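Local atomic coordinates of mevalonate diphosphate decarboxylase (Legionella pneumophila, PDB entry 3LTO), a protein that probably catalyses the ATP-dependent decarboxylation of mevalonate diphosphate to isopentenyl diphosphate, a step in isoprenoid biosynthesis. Residues Y173-I183 against P286-S294. Numbering follows the deposited sequence.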
loop_
_atom_site.group_PDB
_atom_site.type_symbol
_atom_site.label_atom_id
_atom_site.label_comp_id
_atom_site.label_asym_id
_atom_site.label_seq_id
_atom_site.Cartn_x
_atom_site.Cartn_y
_atom_site.Cartn_z
ATOM N N TYR A 173 -8.070 21.152 -11.481
ATOM C CA TYR A 173 -8.124 22.424 -10.765
ATOM C C TYR A 173 -6.928 22.676 -9.851
ATOM O O TYR A 173 -6.435 21.766 -9.191
ATOM C CB TYR A 173 -9.424 22.500 -9.964
ATOM C CG TYR A 173 -10.654 22.378 -10.830
ATOM C CD1 TYR A 173 -11.075 23.438 -11.636
ATOM C CD2 TYR A 173 -11.387 21.193 -10.867
ATOM C CE1 TYR A 173 -12.197 23.319 -12.458
ATOM C CE2 TYR A 173 -12.511 21.063 -11.688
ATOM C CZ TYR A 173 -12.908 22.129 -12.477
ATOM O OH TYR A 173 -14.018 22.007 -13.282
ATOM N N LYS A 174 -6.470 23.923 -9.821
ATOM C CA LYS A 174 -5.327 24.321 -9.005
ATOM C C LYS A 174 -5.517 25.782 -8.591
ATOM O O LYS A 174 -6.324 26.500 -9.176
ATOM C CB LYS A 174 -4.032 24.173 -9.814
ATOM C CG LYS A 174 -3.846 22.789 -10.449
ATOM C CD LYS A 174 -2.803 22.809 -11.564
ATOM C CE LYS A 174 -2.665 21.437 -12.235
ATOM N NZ LYS A 174 -3.927 20.985 -12.896
ATOM N N ASP A 175 -4.766 26.226 -7.594
ATOM C CA ASP A 175 -4.893 27.596 -7.127
ATOM C C ASP A 175 -6.357 27.894 -6.821
ATOM O O ASP A 175 -6.945 28.810 -7.387
ATOM C CB ASP A 175 -4.384 28.585 -8.182
ATOM C CG ASP A 175 -2.897 28.436 -8.460
ATOM O OD1 ASP A 175 -2.110 28.380 -7.488
ATOM O OD2 ASP A 175 -2.512 28.385 -9.649
ATOM N N LEU A 176 -6.952 27.107 -5.936
ATOM C CA LEU A 176 -8.341 27.322 -5.563
ATOM C C LEU A 176 -8.393 28.390 -4.485
ATOM O O LEU A 176 -7.417 28.605 -3.773
ATOM C CB LEU A 176 -8.949 26.037 -5.008
ATOM C CG LEU A 176 -8.955 24.811 -5.918
ATOM C CD1 LEU A 176 -9.438 23.602 -5.119
ATOM C CD2 LEU A 176 -9.847 25.067 -7.138
ATOM N N LEU A 177 -9.521 29.082 -4.376
ATOM C CA LEU A 177 -9.669 30.077 -3.323
ATOM C C LEU A 177 -10.318 29.313 -2.176
ATOM O O LEU A 177 -11.367 28.701 -2.354
ATOM C CB LEU A 177 -10.574 31.229 -3.766
ATOM C CG LEU A 177 -10.913 32.235 -2.655
ATOM C CD1 LEU A 177 -9.631 32.874 -2.115
ATOM C CD2 LEU A 177 -11.861 33.304 -3.200
ATOM N N HIS A 178 -9.691 29.337 -1.005
ATOM C CA HIS A 178 -10.210 28.616 0.159
ATOM C C HIS A 178 -10.672 29.540 1.282
ATOM O O HIS A 178 -9.882 30.318 1.819
ATOM C CB HIS A 178 -9.135 27.650 0.681
ATOM C CG HIS A 178 -9.412 27.093 2.048
ATOM N ND1 HIS A 178 -10.566 26.408 2.359
ATOM C CD2 HIS A 178 -8.654 27.077 3.171
ATOM C CE1 HIS A 178 -10.506 25.991 3.612
ATOM N NE2 HIS A 178 -9.355 26.383 4.126
ATOM N N GLN A 179 -11.954 29.450 1.629
ATOM C CA GLN A 179 -12.527 30.255 2.707
ATOM C C GLN A 179 -13.170 29.345 3.750
ATOM O O GLN A 179 -13.717 28.290 3.420
ATOM C CB GLN A 179 -13.587 31.222 2.172
ATOM C CG GLN A 179 -13.096 32.162 1.094
ATOM C CD GLN A 179 -14.190 33.093 0.597
ATOM O OE1 GLN A 179 -15.339 32.685 0.424
ATOM N NE2 GLN A 179 -13.834 34.348 0.353
ATOM N N VAL A 180 -13.105 29.772 5.008
ATOM C CA VAL A 180 -13.676 29.012 6.110
ATOM C C VAL A 180 -14.678 29.839 6.908
ATOM O O VAL A 180 -14.350 30.909 7.428
ATOM C CB VAL A 180 -12.581 28.529 7.085
ATOM C CG1 VAL A 180 -13.183 27.571 8.100
ATOM C CG2 VAL A 180 -11.450 27.868 6.316
ATOM N N ILE A 181 -15.906 29.343 6.991
ATOM C CA ILE A 181 -16.930 30.021 7.764
ATOM C C ILE A 181 -16.783 29.468 9.170
ATOM O O ILE A 181 -17.105 28.310 9.438
ATOM C CB ILE A 181 -18.332 29.715 7.228
ATOM C CG1 ILE A 181 -18.469 30.288 5.817
ATOM C CG2 ILE A 181 -19.389 30.300 8.166
ATOM C CD1 ILE A 181 -19.603 29.694 5.017
ATOM N N VAL A 182 -16.266 30.301 10.062
ATOM C CA VAL A 182 -16.033 29.901 11.438
ATOM C C VAL A 182 -17.289 29.948 12.282
ATOM O O VAL A 182 -17.842 31.015 12.520
ATOM C CB VAL A 182 -14.985 30.809 12.095
ATOM C CG1 VAL A 182 -14.659 30.307 13.494
ATOM C CG2 VAL A 182 -13.749 30.871 11.221
ATOM N N ILE A 183 -17.737 28.780 12.728
ATOM C CA ILE A 183 -18.912 28.683 13.574
ATOM C C ILE A 183 -18.412 28.281 14.958
ATOM O O ILE A 183 -17.880 27.186 15.140
ATOM C CB ILE A 183 -19.901 27.642 13.019
ATOM C CG1 ILE A 183 -20.471 28.144 11.689
ATOM C CG2 ILE A 183 -21.007 27.389 14.020
ATOM C CD1 ILE A 183 -21.429 27.192 11.022
ATOM N N PRO A 286 -17.161 22.159 13.686
ATOM C CA PRO A 286 -18.213 23.129 13.353
ATOM C C PRO A 286 -18.010 24.020 12.122
ATOM O O PRO A 286 -18.986 24.465 11.517
ATOM C CB PRO A 286 -18.304 23.963 14.621
ATOM C CG PRO A 286 -16.855 24.058 15.019
ATOM C CD PRO A 286 -16.396 22.611 14.863
ATOM N N ASN A 287 -16.760 24.292 11.759
ATOM C CA ASN A 287 -16.478 25.163 10.618
ATOM C C ASN A 287 -16.952 24.610 9.276
ATOM O O ASN A 287 -17.046 23.401 9.086
ATOM C CB ASN A 287 -14.973 25.462 10.524
ATOM C CG ASN A 287 -14.442 26.242 11.724
ATOM O OD1 ASN A 287 -15.189 26.938 12.418
ATOM N ND2 ASN A 287 -13.137 26.143 11.956
ATOM N N VAL A 288 -17.246 25.506 8.344
ATOM C CA VAL A 288 -17.680 25.104 7.016
ATOM C C VAL A 288 -16.663 25.630 6.013
ATOM O O VAL A 288 -16.363 26.823 5.996
ATOM C CB VAL A 288 -19.080 25.669 6.676
ATOM C CG1 VAL A 288 -19.431 25.348 5.231
ATOM C CG2 VAL A 288 -20.128 25.066 7.611
ATOM N N HIS A 289 -16.137 24.731 5.186
ATOM C CA HIS A 289 -15.138 25.097 4.193
ATOM C C HIS A 289 -15.692 25.329 2.800
ATOM O O HIS A 289 -16.494 24.551 2.276
ATOM C CB HIS A 289 -14.047 24.024 4.115
ATOM C CG HIS A 289 -13.290 23.845 5.393
ATOM N ND1 HIS A 289 -11.993 24.282 5.557
ATOM C CD2 HIS A 289 -13.667 23.327 6.585
ATOM C CE1 HIS A 289 -11.606 24.045 6.798
ATOM N NE2 HIS A 289 -12.603 23.467 7.442
ATOM N N LEU A 290 -15.243 26.424 2.206
ATOM C CA LEU A 290 -15.633 26.781 0.861
ATOM C C LEU A 290 -14.392 26.691 -0.024
ATOM O O LEU A 290 -13.297 27.066 0.391
ATOM C CB LEU A 290 -16.175 28.211 0.815
ATOM C CG LEU A 290 -17.376 28.602 1.680
ATOM C CD1 LEU A 290 -17.827 30.004 1.277
ATOM C CD2 LEU A 290 -18.522 27.600 1.480
ATOM N N LEU A 291 -14.576 26.181 -1.237
ATOM C CA LEU A 291 -13.503 26.061 -2.215
ATOM C C LEU A 291 -14.039 26.614 -3.523
ATOM O O LEU A 291 -15.088 26.178 -4.010
ATOM C CB LEU A 291 -13.079 24.599 -2.390
ATOM C CG LEU A 291 -12.265 24.019 -1.233
ATOM C CD1 LEU A 291 -12.017 22.537 -1.468
ATOM C CD2 LEU A 291 -10.945 24.773 -1.116
ATOM N N TYR A 292 -13.323 27.589 -4.074
ATOM C CA TYR A 292 -13.709 28.245 -5.320
ATOM C C TYR A 292 -12.605 28.076 -6.344
ATOM O O TYR A 292 -11.437 27.951 -5.984
ATOM C CB TYR A 292 -13.898 29.750 -5.098
ATOM C CG TYR A 292 -15.129 30.165 -4.330
ATOM C CD1 TYR A 292 -16.360 30.289 -4.966
ATOM C CD2 TYR A 292 -15.051 30.483 -2.976
ATOM C CE1 TYR A 292 -17.484 30.723 -4.274
ATOM C CE2 TYR A 292 -16.170 30.922 -2.273
ATOM C CZ TYR A 292 -17.381 31.040 -2.928
ATOM O OH TYR A 292 -18.488 31.484 -2.244
ATOM N N ARG A 293 -12.982 28.082 -7.618
ATOM C CA ARG A 293 -12.013 27.980 -8.699
ATOM C C ARG A 293 -11.272 29.314 -8.785
ATOM O O ARG A 293 -11.785 30.341 -8.347
ATOM C CB ARG A 293 -12.723 27.722 -10.029
ATOM C CG ARG A 293 -13.308 26.338 -10.182
ATOM C CD ARG A 293 -13.845 26.121 -11.588
ATOM N NE ARG A 293 -15.290 26.309 -11.653
ATOM C CZ ARG A 293 -15.894 27.479 -11.792
ATOM N NH1 ARG A 293 -15.179 28.584 -11.898
ATOM N NH2 ARG A 293 -17.215 27.544 -11.791
ATOM N N SER A 294 -10.070 29.299 -9.353
ATOM C CA SER A 294 -9.287 30.523 -9.493
ATOM C C SER A 294 -10.057 31.552 -10.312
ATOM O O SER A 294 -9.838 32.749 -10.163
ATOM C CB SER A 294 -7.950 30.231 -10.170
ATOM O OG SER A 294 -8.157 29.720 -11.474
HETATM O O HOH W 1 -9.332 26.573 -10.392
HETATM O O HOH W 2 -17.684 33.214 -0.650
HETATM O O HOH W 3 -14.817 27.150 15.204
#
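The two central strands of the four-stranded antiparallel sheet in the C-terminal, GHMP-type domain pair here: Leu177, Gln179 and Ile181 form hydrogen-bonded pairs with Tyr292, Leu290 and Val288. Each pair is closed by two backbone bonds, among them Leu290 N to Gln179 O at 2.7 Å. The pairing continues through a side chain: the short amide of Asn287 suits this place because OD1 accepts Ile183 N at 3.2 Å while ND2 donates to Ser105 O.

On the face carrying Leu177, Gln179 and Ile181, the bulky apolar Ile181, Val288 and Leu290 suit packing against helices, and Ile181 CD1 meets Leu290 CD1 at 4.2 Å. Gln179, extended beyond CG, brings OE1 to the edge of the Tyr292 ring, 3.3 Å from CE2, with amide and ring nearly perpendicular (88°). A water donates to this oxygen and accepts from Tyr292 OH.

On the other face the flat His178 and His289 rings can meet rim to rim, almost coplanar, with His178 CE1 3.0 Å from His289 ND1. In His178, chi1 166° sets the ring beside the carbonyl carbon and chi2 56° turns ND1 toward Leu290 O, a weak bond. The His289 ring also offers a face to Val180 CG1, a CH-pi contact.

Helices 258-274 and 297-308 pack against the Ile181 and Leu290 face, while strands 279-281 and 313-314 flank the pair, bonded to 288-292 and 177-182 respectively.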